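Local coordinates for mucin-like protocadherin (Homo sapiens, PDB 6OAE), which probably links adjacent microvilli through calcium-dependent heterophilic adhesion complexes with CDHR2, this chain being its first two extracellular cadherin repeats, at residues T118-T123 and P159-D164; S148-L153 and P173-W178; A3-V8 and T79-L84. All blocks are in the same frame, centred on the assembly; numbering follows the deposited sequence. Where two conformers were deposited one is given.

Contact 1: residues T118-T123 and P159-D164; sequences TVIPET and PALRLD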
ATOM      1  N   THR A 118     -10.391  -6.234 -27.011  1.00 24.29           N
ATOM      2  CA  THR A 118      -9.288  -5.929 -26.070  1.00 24.03           C
ATOM      3  C   THR A 118      -7.994  -6.169 -26.839  1.00 22.74           C
ATOM      4  O   THR A 118      -7.854  -7.273 -27.396  1.00 21.65           O
ATOM      5  CB  THR A 118      -9.358  -6.772 -24.787  1.00 25.06           C
ATOM      6  OG1 THR A 118     -10.525  -6.375 -24.087  1.00 26.34           O
ATOM      7  CG2 THR A 118      -8.154  -6.567 -23.901  1.00 25.87           C
ATOM      8  N   VAL A 119      -7.087  -5.191 -26.893  1.00 20.59           N
ATOM      9  CA  VAL A 119      -5.782  -5.325 -27.605  1.00 21.40           C
ATOM     10  C   VAL A 119      -4.645  -5.473 -26.585  1.00 20.61           C
ATOM     11  O   VAL A 119      -3.619  -6.098 -26.928  1.00 20.49           O
ATOM     12  CB  VAL A 119      -5.584  -4.138 -28.571  1.00 23.36           C
ATOM     13  CG1 VAL A 119      -4.171  -4.021 -29.093  1.00 25.88           C
ATOM     14  CG2 VAL A 119      -6.568  -4.228 -29.738  1.00 24.17           C
ATOM     15  N   ILE A 120      -4.779  -4.897 -25.386  1.00 20.17           N
ATOM     16  CA  ILE A 120      -3.798  -5.104 -24.277  1.00 20.77           C
ATOM     17  C   ILE A 120      -4.623  -5.460 -23.047  1.00 21.14           C
ATOM     18  O   ILE A 120      -5.456  -4.668 -22.621  1.00 19.83           O
ATOM     19  CB  ILE A 120      -2.893  -3.890 -24.016  1.00 21.09           C
ATOM     20  CG1 ILE A 120      -2.274  -3.334 -25.302  1.00 21.08           C
ATOM     21  CG2 ILE A 120      -1.820  -4.270 -23.010  1.00 22.38           C
ATOM     22  CD1 ILE A 120      -1.465  -2.052 -25.108  1.00 20.99           C
ATOM     23  N   PRO A 121      -4.419  -6.641 -22.436  1.00 21.71           N
ATOM     24  CA  PRO A 121      -5.158  -6.997 -21.239  1.00 23.06           C
ATOM     25  C   PRO A 121      -4.563  -6.244 -20.034  1.00 22.94           C
ATOM     26  O   PRO A 121      -3.406  -5.790 -20.071  1.00 21.94           O
ATOM     27  CB  PRO A 121      -4.958  -8.515 -21.175  1.00 23.11           C
ATOM     28  CG  PRO A 121      -3.549  -8.680 -21.687  1.00 22.92           C
ATOM     29  CD  PRO A 121      -3.451  -7.685 -22.822  1.00 23.27           C
ATOM     30  N   GLU A 122      -5.390  -6.121 -19.001  1.00 26.54           N
ATOM     31  CA  GLU A 122      -5.079  -5.479 -17.690  1.00 30.49           C
ATOM     32  C   GLU A 122      -3.698  -5.948 -17.178  1.00 30.50           C
ATOM     33  O   GLU A 122      -2.926  -5.111 -16.678  1.00 31.10           O
ATOM     34  CB  GLU A 122      -6.242  -5.795 -16.742  1.00 33.54           C
ATOM     35  CG  GLU A 122      -6.457  -4.758 -15.684  1.00 37.35           C
ATOM     36  CD  GLU A 122      -7.620  -5.002 -14.728  1.00 38.03           C
ATOM     37  OE1 GLU A 122      -7.504  -4.589 -13.549  1.00 43.74           O
ATOM     38  OE2 GLU A 122      -8.638  -5.568 -15.155  1.00 39.19           O
ATOM     39  N   THR A 123      -3.370  -7.237 -17.319  1.00 30.61           N
ATOM     40  CA  THR A 123      -2.110  -7.858 -16.811  1.00 32.01           C
ATOM     41  C   THR A 123      -0.851  -7.213 -17.429  1.00 31.20           C
ATOM     42  O   THR A 123       0.205  -7.190 -16.750  1.00 31.99           O
ATOM     43  CB  THR A 123      -2.128  -9.374 -17.047  1.00 33.34           C
ATOM     44  OG1 THR A 123      -2.462  -9.609 -18.415  1.00 34.38           O
ATOM     45  CG2 THR A 123      -3.122 -10.089 -16.155  1.00 34.10           C
ATOM     46  N   PRO A 159      -7.376  -1.216 -16.415  1.00 24.77           N
ATOM     47  CA  PRO A 159      -6.575  -0.751 -17.547  1.00 24.31           C
ATOM     48  C   PRO A 159      -6.324  -1.786 -18.658  1.00 23.72           C
ATOM     49  O   PRO A 159      -5.180  -2.072 -18.960  1.00 25.73           O
ATOM     50  CB  PRO A 159      -5.273  -0.333 -16.834  1.00 25.10           C
ATOM     51  CG  PRO A 159      -5.131  -1.345 -15.746  1.00 24.83           C
ATOM     52  CD  PRO A 159      -6.546  -1.450 -15.218  1.00 25.85           C
ATOM     53  N   ALA A 160      -7.389  -2.303 -19.258  1.00 21.63           N
ATOM     54  CA  ALA A 160      -7.318  -3.064 -20.518  1.00 21.25           C
ATOM     55  C   ALA A 160      -7.468  -2.030 -21.621  1.00 20.14           C
ATOM     56  O   ALA A 160      -8.303  -1.123 -21.442  1.00 20.53           O
ATOM     57  CB  ALA A 160      -8.390  -4.114 -20.596  1.00 21.17           C
ATOM     58  N   LEU A 161      -6.697  -2.146 -22.692  1.00 20.02           N
ATOM     59  CA  LEU A 161      -6.775  -1.202 -23.827  1.00 20.11           C
ATOM     60  C   LEU A 161      -7.689  -1.828 -24.882  1.00 20.31           C
ATOM     61  O   LEU A 161      -7.420  -2.967 -25.322  1.00 21.21           O
ATOM     62  CB  LEU A 161      -5.384  -0.896 -24.381  1.00 20.36           C
ATOM     63  CG  LEU A 161      -5.328   0.332 -25.286  1.00 21.00           C
ATOM     64  CD1 LEU A 161      -5.612   1.596 -24.505  1.00 20.83           C
ATOM     65  CD2 LEU A 161      -3.988   0.438 -25.995  1.00 21.65           C
ATOM     66  N   ARG A 162      -8.737  -1.108 -25.241  1.00 19.81           N
ATOM     67  CA  ARG A 162      -9.767  -1.536 -26.203  1.00 19.75           C
ATOM     68  C   ARG A 162      -9.589  -0.770 -27.517  1.00 18.98           C
ATOM     69  O   ARG A 162      -9.322   0.443 -27.468  1.00 18.74           O
ATOM     70  CB  ARG A 162     -11.134  -1.311 -25.554  1.00 20.51           C
ATOM     71  CG  ARG A 162     -12.319  -1.521 -26.488  1.00 21.11           C
ATOM     72  CD  ARG A 162     -13.648  -1.222 -25.810  1.00 21.16           C
ATOM     73  NE  ARG A 162     -13.621   0.162 -25.374  1.00 21.33           N
ATOM     74  CZ  ARG A 162     -14.132   0.628 -24.248  1.00 21.97           C
ATOM     75  NH1 ARG A 162     -14.748  -0.174 -23.404  1.00 22.53           N
ATOM     76  NH2 ARG A 162     -13.995   1.905 -23.952  1.00 21.99           N
ATOM     77  N   LEU A 163      -9.735  -1.449 -28.656  1.00 19.26           N
ATOM     78  CA  LEU A 163      -9.836  -0.788 -29.979  1.00 19.69           C
ATOM     79  C   LEU A 163     -11.275  -0.264 -30.157  1.00 20.70           C
ATOM     80  O   LEU A 163     -12.236  -1.056 -30.034  1.00 21.49           O
ATOM     81  CB  LEU A 163      -9.454  -1.767 -31.091  1.00 19.25           C
ATOM     82  CG  LEU A 163      -9.523  -1.205 -32.498  1.00 18.79           C
ATOM     83  CD1 LEU A 163      -8.460  -0.139 -32.735  1.00 18.70           C
ATOM     84  CD2 LEU A 163      -9.379  -2.318 -33.522  1.00 20.11           C
ATOM     85  N   ASP A 164     -11.416   1.019 -30.451  1.00 21.39           N
ATOM     86  CA  ASP A 164     -12.736   1.694 -30.556  1.00 23.08           C
ATOM     87  C   ASP A 164     -13.133   2.023 -31.983  1.00 25.53           C
ATOM     88  O   ASP A 164     -14.320   2.264 -32.195  1.00 25.89           O
ATOM     89  CB  ASP A 164     -12.707   2.985 -29.770  1.00 22.83           C
ATOM     90  CG  ASP A 164     -12.470   2.714 -28.305  1.00 22.52           C
ATOM     91  OD1 ASP A 164     -13.081   1.732 -27.788  1.00 21.63           O
ATOM     92  OD2 ASP A 164     -11.685   3.471 -27.708  1.00 21.77           O
TER

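Contact 2: residues S148-L153 and P173-W178; sequences SDYFSL and PNMTFW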
ATOM      1  N   SER A 148      -6.332   8.991 -29.365  1.00 28.35           N
ATOM      2  CA  SER A 148      -7.484   8.646 -28.496  1.00 29.21           C
ATOM      3  C   SER A 148      -8.750   8.365 -29.323  1.00 28.45           C
ATOM      4  O   SER A 148      -9.688   7.869 -28.735  1.00 28.14           O
ATOM      5  CB  SER A 148      -7.738   9.692 -27.455  1.00 30.58           C
ATOM      6  OG  SER A 148      -8.071  10.921 -28.069  1.00 33.75           O
ATOM      7  N   ASP A 149      -8.784   8.679 -30.624  1.00 29.50           N
ATOM      8  CA  ASP A 149      -9.900   8.281 -31.525  1.00 30.27           C
ATOM      9  C   ASP A 149      -9.933   6.746 -31.659  1.00 28.60           C
ATOM     10  O   ASP A 149     -11.005   6.209 -31.913  1.00 28.97           O
ATOM     11  CB  ASP A 149      -9.782   8.895 -32.926  1.00 32.93           C
ATOM     12  CG  ASP A 149      -9.710  10.421 -32.994  1.00 36.12           C
ATOM     13  OD1 ASP A 149      -9.981  11.084 -31.973  1.00 34.92           O
ATOM     14  OD2 ASP A 149      -9.381  10.935 -34.102  1.00 38.00           O
ATOM     15  N   TYR A 150      -8.804   6.054 -31.467  1.00 26.73           N
ATOM     16  CA  TYR A 150      -8.676   4.616 -31.790  1.00 25.52           C
ATOM     17  C   TYR A 150      -8.707   3.708 -30.568  1.00 23.61           C
ATOM     18  O   TYR A 150      -9.147   2.592 -30.742  1.00 21.67           O
ATOM     19  CB  TYR A 150      -7.376   4.369 -32.537  1.00 27.68           C
ATOM     20  CG  TYR A 150      -7.366   5.032 -33.886  1.00 30.90           C
ATOM     21  CD1 TYR A 150      -6.922   6.337 -34.020  1.00 32.69           C
ATOM     22  CD2 TYR A 150      -7.825   4.374 -35.020  1.00 32.81           C
ATOM     23  CE1 TYR A 150      -6.904   6.970 -35.252  1.00 34.43           C
ATOM     24  CE2 TYR A 150      -7.808   4.994 -36.266  1.00 34.97           C
ATOM     25  CZ  TYR A 150      -7.348   6.297 -36.380  1.00 36.56           C
ATOM     26  OH  TYR A 150      -7.331   6.940 -37.592  1.00 40.68           O
ATOM     27  N   PHE A 151      -8.179   4.147 -29.423  1.00 21.90           N
ATOM     28  CA  PHE A 151      -8.006   3.297 -28.219  1.00 21.03           C
ATOM     29  C   PHE A 151      -8.444   4.034 -26.966  1.00 20.66           C
ATOM     30  O   PHE A 151      -8.274   5.251 -26.870  1.00 20.84           O
ATOM     31  CB  PHE A 151      -6.550   2.864 -28.058  1.00 20.43           C
ATOM     32  CG  PHE A 151      -5.989   2.062 -29.202  1.00 20.71           C
ATOM     33  CD1 PHE A 151      -6.223   0.698 -29.304  1.00 20.95           C
ATOM     34  CD2 PHE A 151      -5.187   2.665 -30.167  1.00 21.23           C
ATOM     35  CE1 PHE A 151      -5.678  -0.035 -30.340  1.00 20.61           C
ATOM     36  CE2 PHE A 151      -4.645   1.927 -31.210  1.00 20.92           C
ATOM     37  CZ  PHE A 151      -4.895   0.581 -31.295  1.00 21.65           C
ATOM     38  N   SER A 152      -9.005   3.280 -26.019  1.00 20.26           N
ATOM     39  CA  SER A 152      -9.392   3.785 -24.678  1.00 19.59           C
ATOM     40  C   SER A 152      -9.234   2.665 -23.656  1.00 19.36           C
ATOM     41  O   SER A 152      -9.182   1.489 -24.066  1.00 18.14           O
ATOM     42  CB  SER A 152     -10.805   4.321 -24.719  1.00 20.23           C
ATOM     43  OG  SER A 152     -11.718   3.286 -25.018  1.00 20.46           O
ATOM     44  N   LEU A 153      -9.144   3.025 -22.382  1.00 18.37           N
ATOM     45  CA  LEU A 153      -9.123   2.049 -21.275  1.00 19.55           C
ATOM     46  C   LEU A 153     -10.552   1.608 -21.037  1.00 19.77           C
ATOM     47  O   LEU A 153     -11.482   2.448 -21.188  1.00 19.00           O
ATOM     48  CB  LEU A 153      -8.546   2.703 -20.029  1.00 20.54           C
ATOM     49  CG  LEU A 153      -7.102   3.166 -20.139  1.00 20.45           C
ATOM     50  CD1 LEU A 153      -6.674   3.765 -18.822  1.00 21.68           C
ATOM     51  CD2 LEU A 153      -6.183   2.011 -20.524  1.00 21.03           C
ATOM     52  N   PRO A 173      -0.181   4.653 -38.847  1.00 26.70           N
ATOM     53  CA  PRO A 173       0.471   3.398 -38.481  1.00 27.11           C
ATOM     54  C   PRO A 173       1.044   3.383 -37.061  1.00 28.26           C
ATOM     55  O   PRO A 173       1.322   2.306 -36.600  1.00 28.72           O
ATOM     56  CB  PRO A 173       1.630   3.298 -39.467  1.00 25.83           C
ATOM     57  CG  PRO A 173       1.997   4.756 -39.707  1.00 25.89           C
ATOM     58  CD  PRO A 173       0.680   5.499 -39.690  1.00 26.02           C
ATOM     59  N   ASN A 174       1.233   4.561 -36.452  1.00 30.08           N
ATOM     60  CA  ASN A 174       1.819   4.719 -35.086  0.50 32.26           C
ATOM     61  C   ASN A 174       0.888   5.584 -34.245  1.00 33.09           C
ATOM     62  O   ASN A 174       0.470   6.664 -34.732  1.00 35.85           O
ATOM     63  CB  ASN A 174       3.228   5.334 -35.084  0.50 32.36           C
ATOM     64  CG  ASN A 174       3.750   5.663 -33.691  0.50 33.24           C
ATOM     65  OD1 ASN A 174       3.244   6.566 -33.012  0.50 34.41           O
ATOM     66  ND2 ASN A 174       4.774   4.947 -33.256  0.50 33.32           N
ATOM     67  N   MET A 175       0.574   5.123 -33.030  1.00 32.61           N
ATOM     68  CA  MET A 175      -0.221   5.871 -32.021  1.00 31.81           C
ATOM     69  C   MET A 175       0.536   5.745 -30.698  1.00 31.23           C
ATOM     70  O   MET A 175       0.793   4.602 -30.276  1.00 30.04           O
ATOM     71  CB  MET A 175      -1.641   5.322 -31.868  1.00 33.54           C
ATOM     72  CG  MET A 175      -2.597   5.848 -32.929  1.00 37.19           C
ATOM     73  SD  MET A 175      -3.742   4.645 -33.617  1.00 43.52           S
ATOM     74  CE  MET A 175      -2.598   3.412 -34.216  1.00 39.75           C
ATOM     75  N   THR A 176       0.896   6.863 -30.077  1.00 28.22           N
ATOM     76  CA  THR A 176       1.613   6.846 -28.781  1.00 27.56           C
ATOM     77  C   THR A 176       0.752   7.510 -27.714  1.00 24.81           C
ATOM     78  O   THR A 176       0.095   8.539 -28.000  1.00 24.11           O
ATOM     79  CB  THR A 176       3.014   7.440 -28.906  1.00 29.15           C
ATOM     80  OG1 THR A 176       3.685   6.655 -29.889  1.00 30.84           O
ATOM     81  CG2 THR A 176       3.787   7.386 -27.610  1.00 30.76           C
ATOM     82  N   PHE A 177       0.778   6.920 -26.522  1.00 24.27           N
ATOM     83  CA  PHE A 177       0.014   7.360 -25.340  1.00 22.99           C
ATOM     84  C   PHE A 177       0.925   7.471 -24.129  1.00 23.33           C
ATOM     85  O   PHE A 177       1.887   6.701 -24.028  1.00 21.15           O
ATOM     86  CB  PHE A 177      -1.063   6.346 -24.980  1.00 22.98           C
ATOM     87  CG  PHE A 177      -2.137   6.185 -26.016  1.00 22.11           C
ATOM     88  CD1 PHE A 177      -3.181   7.082 -26.085  1.00 21.45           C
ATOM     89  CD2 PHE A 177      -2.106   5.124 -26.899  1.00 23.35           C
ATOM     90  CE1 PHE A 177      -4.188   6.924 -27.031  1.00 23.12           C
ATOM     91  CE2 PHE A 177      -3.101   4.977 -27.857  1.00 22.88           C
ATOM     92  CZ  PHE A 177      -4.144   5.880 -27.919  1.00 22.67           C
ATOM     93  N   TRP A 178       0.601   8.423 -23.269  1.00 25.41           N
ATOM     94  CA  TRP A 178       1.039   8.450 -21.857  1.00 27.85           C
ATOM     95  C   TRP A 178       0.002   7.647 -21.076  1.00 25.18           C
ATOM     96  O   TRP A 178      -1.218   7.926 -21.235  1.00 24.14           O
ATOM     97  CB  TRP A 178       1.138   9.864 -21.300  1.00 33.20           C
ATOM     98  CG  TRP A 178       2.370  10.606 -21.697  1.00 39.45           C
ATOM     99  CD1 TRP A 178       3.656  10.314 -21.340  1.00 41.19           C
ATOM    100  CD2 TRP A 178       2.427  11.797 -22.504  1.00 43.29           C
ATOM    101  NE1 TRP A 178       4.514  11.235 -21.884  1.00 44.28           N
ATOM    102  CE2 TRP A 178       3.790  12.159 -22.602  1.00 44.95           C
ATOM    103  CE3 TRP A 178       1.465  12.586 -23.157  1.00 45.24           C
ATOM    104  CZ2 TRP A 178       4.209  13.280 -23.332  1.00 47.70           C
ATOM    105  CZ3 TRP A 178       1.881  13.690 -23.878  1.00 47.50           C
ATOM    106  CH2 TRP A 178       3.237  14.032 -23.965  1.00 47.16           C
TER

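Contact 3: residues A3-V8 and T79-L84; sequences AQYCSV and TLVTQL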
ATOM      1  N   ALA A   3      -5.951  -4.584  46.169  1.00 66.91           N
ATOM      2  CA  ALA A   3      -5.154  -3.812  45.134  1.00 66.76           C
ATOM      3  C   ALA A   3      -3.755  -4.432  44.987  1.00 63.27           C
ATOM      4  O   ALA A   3      -2.754  -3.677  45.045  1.00 66.98           O
ATOM      5  CB  ALA A   3      -5.086  -2.346  45.517  1.00 67.38           C
ATOM      6  N   GLN A   4      -3.701  -5.757  44.795  1.00 59.75           N
ATOM      7  CA  GLN A   4      -2.450  -6.570  44.766  1.00 57.57           C
ATOM      8  C   GLN A   4      -2.320  -7.306  43.429  1.00 51.05           C
ATOM      9  O   GLN A   4      -1.712  -8.397  43.398  1.00 47.62           O
ATOM     10  CB  GLN A   4      -2.436  -7.543  45.956  1.00 61.62           C
ATOM     11  CG  GLN A   4      -2.197  -6.852  47.291  1.00 63.85           C
ATOM     12  CD  GLN A   4      -0.866  -6.141  47.291  1.00 67.21           C
ATOM     13  OE1 GLN A   4      -0.798  -4.920  47.403  1.00 71.19           O
ATOM     14  NE2 GLN A   4       0.202  -6.907  47.132  1.00 67.20           N
ATOM     15  N   TYR A   5      -2.857  -6.722  42.357  1.00 46.69           N
ATOM     16  CA  TYR A   5      -2.725  -7.243  40.976  1.00 42.93           C
ATOM     17  C   TYR A   5      -2.230  -6.115  40.077  1.00 39.65           C
ATOM     18  O   TYR A   5      -2.757  -5.008  40.186  1.00 35.25           O
ATOM     19  CB  TYR A   5      -4.048  -7.793  40.440  1.00 43.84           C
ATOM     20  CG  TYR A   5      -4.491  -9.089  41.074  1.00 46.00           C
ATOM     21  CD1 TYR A   5      -3.666 -10.210  41.091  1.00 45.33           C
ATOM     22  CD2 TYR A   5      -5.750  -9.200  41.649  1.00 47.76           C
ATOM     23  CE1 TYR A   5      -4.075 -11.401  41.679  1.00 46.97           C
ATOM     24  CE2 TYR A   5      -6.175 -10.381  42.236  1.00 46.85           C
ATOM     25  CZ  TYR A   5      -5.338 -11.485  42.254  1.00 47.07           C
ATOM     26  OH  TYR A   5      -5.785 -12.635  42.842  1.00 46.93           O
ATOM     27  N   CYS A   6      -1.249  -6.417  39.231  1.00 37.62           N
ATOM     28  CA  CYS A   6      -0.792  -5.545  38.125  1.00 39.13           C
ATOM     29  C   CYS A   6      -1.988  -5.137  37.275  1.00 35.33           C
ATOM     30  O   CYS A   6      -2.844  -5.991  37.065  1.00 31.57           O
ATOM     31  CB  CYS A   6       0.152  -6.262  37.182  1.00 42.83           C
ATOM     32  SG  CYS A   6       1.881  -6.171  37.687  1.00 54.04           S
ATOM     33  N   SER A   7      -2.005  -3.890  36.807  1.00 32.15           N
ATOM     34  CA  SER A   7      -3.041  -3.351  35.901  1.00 30.94           C
ATOM     35  C   SER A   7      -2.457  -2.254  34.999  1.00 30.91           C
ATOM     36  O   SER A   7      -1.371  -1.679  35.311  1.00 30.56           O
ATOM     37  CB  SER A   7      -4.225  -2.841  36.674  1.00 31.91           C
ATOM     38  OG  SER A   7      -3.862  -1.752  37.504  1.00 31.39           O
ATOM     39  N   VAL A   8      -3.163  -2.021  33.909  1.00 28.87           N
ATOM     40  CA  VAL A   8      -3.016  -0.871  32.988  1.00 28.41           C
ATOM     41  C   VAL A   8      -4.431  -0.338  32.775  1.00 28.67           C
ATOM     42  O   VAL A   8      -5.387  -1.173  32.771  1.00 28.77           O
ATOM     43  CB  VAL A   8      -2.322  -1.275  31.675  1.00 27.37           C
ATOM     44  CG1 VAL A   8      -0.912  -1.759  31.951  1.00 26.95           C
ATOM     45  CG2 VAL A   8      -3.096  -2.335  30.875  1.00 27.54           C
ATOM     46  N   THR A  79       8.540 -15.643  40.419  1.00 60.61           N
ATOM     47  CA  THR A  79       7.354 -16.514  40.159  1.00 59.45           C
ATOM     48  C   THR A  79       6.236 -15.650  39.547  1.00 55.24           C
ATOM     49  O   THR A  79       6.031 -14.531  40.037  1.00 55.01           O
ATOM     50  CB  THR A  79       6.925 -17.267  41.432  1.00 61.18           C
ATOM     51  OG1 THR A  79       6.177 -18.412  41.021  1.00 62.81           O
ATOM     52  CG2 THR A  79       6.089 -16.453  42.400  1.00 61.09           C
ATOM     53  N   LEU A  80       5.534 -16.152  38.527  1.00 53.22           N
ATOM     54  CA  LEU A  80       4.465 -15.396  37.812  1.00 50.88           C
ATOM     55  C   LEU A  80       3.202 -15.275  38.684  1.00 51.78           C
ATOM     56  O   LEU A  80       2.615 -16.322  39.008  1.00 56.70           O
ATOM     57  CB  LEU A  80       4.142 -16.106  36.495  1.00 50.40           C
ATOM     58  CG  LEU A  80       3.216 -15.341  35.550  1.00 50.16           C
ATOM     59  CD1 LEU A  80       3.855 -14.034  35.105  1.00 49.94           C
ATOM     60  CD2 LEU A  80       2.846 -16.194  34.347  1.00 50.14           C
ATOM     61  N   VAL A  81       2.800 -14.046  39.034  1.00 47.95           N
ATOM     62  CA  VAL A  81       1.528 -13.735  39.754  1.00 46.35           C
ATOM     63  C   VAL A  81       0.427 -13.603  38.702  1.00 45.62           C
ATOM     64  O   VAL A  81      -0.525 -14.388  38.752  1.00 45.82           O
ATOM     65  CB  VAL A  81       1.631 -12.465  40.623  1.00 46.83           C
ATOM     66  CG1 VAL A  81       0.325 -12.155  41.352  1.00 49.16           C
ATOM     67  CG2 VAL A  81       2.778 -12.551  41.619  1.00 49.01           C
ATOM     68  N   THR A  82       0.555 -12.640  37.781  1.00 42.96           N
ATOM     69  CA  THR A  82      -0.430 -12.402  36.683  1.00 41.48           C
ATOM     70  C   THR A  82       0.301 -12.024  35.400  1.00 39.02           C
ATOM     71  O   THR A  82       1.540 -11.822  35.439  1.00 36.94           O
ATOM     72  CB  THR A  82      -1.457 -11.317  37.035  1.00 43.17           C
ATOM     73  OG1 THR A  82      -0.752 -10.171  37.507  1.00 44.43           O
ATOM     74  CG2 THR A  82      -2.475 -11.758  38.066  1.00 44.43           C
ATOM     75  N   GLN A  83      -0.441 -11.959  34.301  1.00 36.48           N
ATOM     76  CA  GLN A  83       0.082 -11.439  33.020  1.00 35.61           C
ATOM     77  C   GLN A  83      -1.005 -10.613  32.338  1.00 34.24           C
ATOM     78  O   GLN A  83      -2.210 -10.934  32.487  1.00 30.05           O
ATOM     79  CB  GLN A  83       0.604 -12.560  32.135  1.00 36.37           C
ATOM     80  CG  GLN A  83      -0.471 -13.404  31.484  1.00 37.43           C
ATOM     81  CD  GLN A  83       0.171 -14.399  30.566  1.00 39.07           C
ATOM     82  OE1 GLN A  83       0.300 -14.168  29.367  1.00 39.76           O
ATOM     83  NE2 GLN A  83       0.604 -15.511  31.133  1.00 41.10           N
ATOM     84  N   LEU A  84      -0.562  -9.577  31.635  1.00 32.55           N
ATOM     85  CA  LEU A  84      -1.401  -8.599  30.906  1.00 32.00           C
ATOM     86  C   LEU A  84      -0.979  -8.652  29.436  1.00 30.44           C
ATOM     87  O   LEU A  84       0.165  -9.003  29.177  1.00 27.27           O
ATOM     88  CB  LEU A  84      -1.151  -7.216  31.510  1.00 33.52           C
ATOM     89  CG  LEU A  84      -1.960  -6.789  32.735  1.00 36.06           C
ATOM     90  CD1 LEU A  84      -2.293  -7.918  33.674  1.00 38.39           C
ATOM     91  CD2 LEU A  84      -1.238  -5.684  33.486  1.00 36.90           C
TER
HETATM   92  O   HOH W   1      -0.068  -8.979  39.691  1.00 36.94           O
HETATM   93  O   HOH W   2      -2.870  -8.626  36.850  1.00 40.05           O

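Contact 1: residues T118-T123 and P159-D164
Val119 and Ile120 both turn their backbone N-H groups on the carbonyl oxygen of Leu161, which identifies a classic beta bulge. Val119 N lies 2.7 Å from Leu161 O and approaches almost head-on to the carbonyl. Ile120 N is farther from Leu161 O, at 3.3 Å, and comes in the carbonyl plane, on a lone pair. The return bond, Leu161 N to Ile120 O at 2.8 Å, closes an antiparallel hydrogen-bonded pair. Ile120 O also receives a CA-H...O contact from Ala160 CA at 3.2 Å. Beyond the bulge, Thr118 faces Arg162 as a non-hydrogen-bonded pair; the one-residue slip between the two pairs is the register evidence for the bulge.

Ile120 and Leu161 run side by side in the same direction, with Ile120 CD1 3.7 Å from Leu161 CD2. Val119 CG2, set beside its own backbone N by a chi1 of 167°, meets Leu163 CB at 4.0 Å. At the opposite end the extended chain of Glu122 slants across the CD-CG side of Pro159; Glu122 CG and Pro159 CD are 3.3 Å apart, unusually close for two carbons, so the exact spacing is doubtful.

Farther out, Leu161 also packs on Phe151 and Leu140, and Ile120 on Ile107, so this apolar face looks into the core of the second cadherin repeat's sandwich. Arg162 NE makes a salt bridge with Asp164 OD1, 2.9 Å, using the oxygen's syn lone pair, and both residues reach Ser152 OG on the next strand.

The chemistry is thus mostly main-chain: three backbone bonds join the edge strand 118-120 to strand 158-163, and two of them converge on Leu161 O. Pro159 O, by contrast, is buried with no polar partner in the model, which probably carries some cost.

Contact 2: residues S148-L153 and P173-W178
Met175 reaches Tyr150 and Phe151 because its CG sits beside the backbone N, anti to the carbonyl carbon (chi1 -82°), and the chain then bends at chi2 and again at chi3. Phe151 and Phe177 have their CG atoms placed likewise, and their side chains cross at about a right angle.

The bends bring the sulfur to both rings of the opposing segment, a double Met-aromatic contact. Met175 SD is 3.6 Å from Tyr150 CD1 and 4.1 Å from the centroid of the Tyr150 ring, on a line 32° off the ring normal, an oblique approach. Toward Phe151 it lies at the ring edge, Met175 SD standing 3.7 Å from Phe151 CE2 and its line to the ring centre making 77° with the normal. Met175 CE joins it in the plane of that ring, 3.9 Å from Phe151 CE2. Phe177 CZ touches Phe151 CB at 3.9 Å, while the CE1 corner of Phe177 comes up to Ser148 N at 3.8 Å.

Strands 151-155 and 174-182 belong to different sheets of the second cadherin repeat, and the closest CA atoms across the contact, those of Ser148 and Phe177, are 8.2 Å apart. Phe151 packs sheet against sheet; Ser148 and Tyr150 add from the preceding loop, Ser148 through its backbone. Leu161 and Leu163 add to the Phe151 side, Leu140 to Phe177, and Val203 to Met175.

Sulfur, aromatic carbon and methyl therefore do the joining; the polar atoms have other partners, Ser148 OG with Glu142 OE2 and Tyr150 OH weakly with Arg172. The cohesion is probably mainly dispersive, with a sulfur-ring component.

Contact 3: residues A3-V8 and T79-L84
Tyr5 and Thr82 cross at about a right angle where the N-terminal loop of the first cadherin repeat runs beside strand 79-91, the touching parts being only 17° apart in direction. The methyl Thr82 CG2 meets Tyr5 CD1 at 3.6 Å, obliquely to the ring, whereas Val81 CG1 lies at the ring edge. Both strand residues form a classic beta bulge opposite Cys74, and Cys74 is also the disulfide partner of Cys6, so the loop is tied covalently to the neighbouring strand.

A chi1 of 50° puts the hydroxyl of Thr82 between its own N and carbonyl carbon, facing Cys6, and two waters bridge Thr82 OG1 to the Cys6 backbone. One is 2.6 Å from Thr82 OG1 and accepts from Cys6 N at 2.9 Å; the other is 2.7 Å from Thr82 OG1 and donates to Cys6 O at 2.6 Å. With a valine in its place, both waters would probably lose their shared partner on the strand, and the polar link to the loop would go with them. Two residues further along the strand, Leu84 turns toward the loop, its CD2 4.0 Å from Cys6 CB and 3.8 Å from Ser7 CA.

Overall arrangement
Along the chain contact 3 comes first and is complete before the other two begin, whose segments then alternate: 118-123, 148-153, 159-164, 173-178. Contacts 1 and 2 share the second cadherin repeat, their centres 11 Å apart. They meet directly, since strands 158-163 and 151-155 are neighbours in one sheet; contact 1 attaches its edge strand 118-120, and contact 2 joins it to the facing sheet. Contact 3 lies in the first repeat, at the far side of the chain's centre, its centre 62 Å from that of contact 1 and 69 Å from that of contact 2. Each contact thus stays within one repeat, and calcium sites lie between the two.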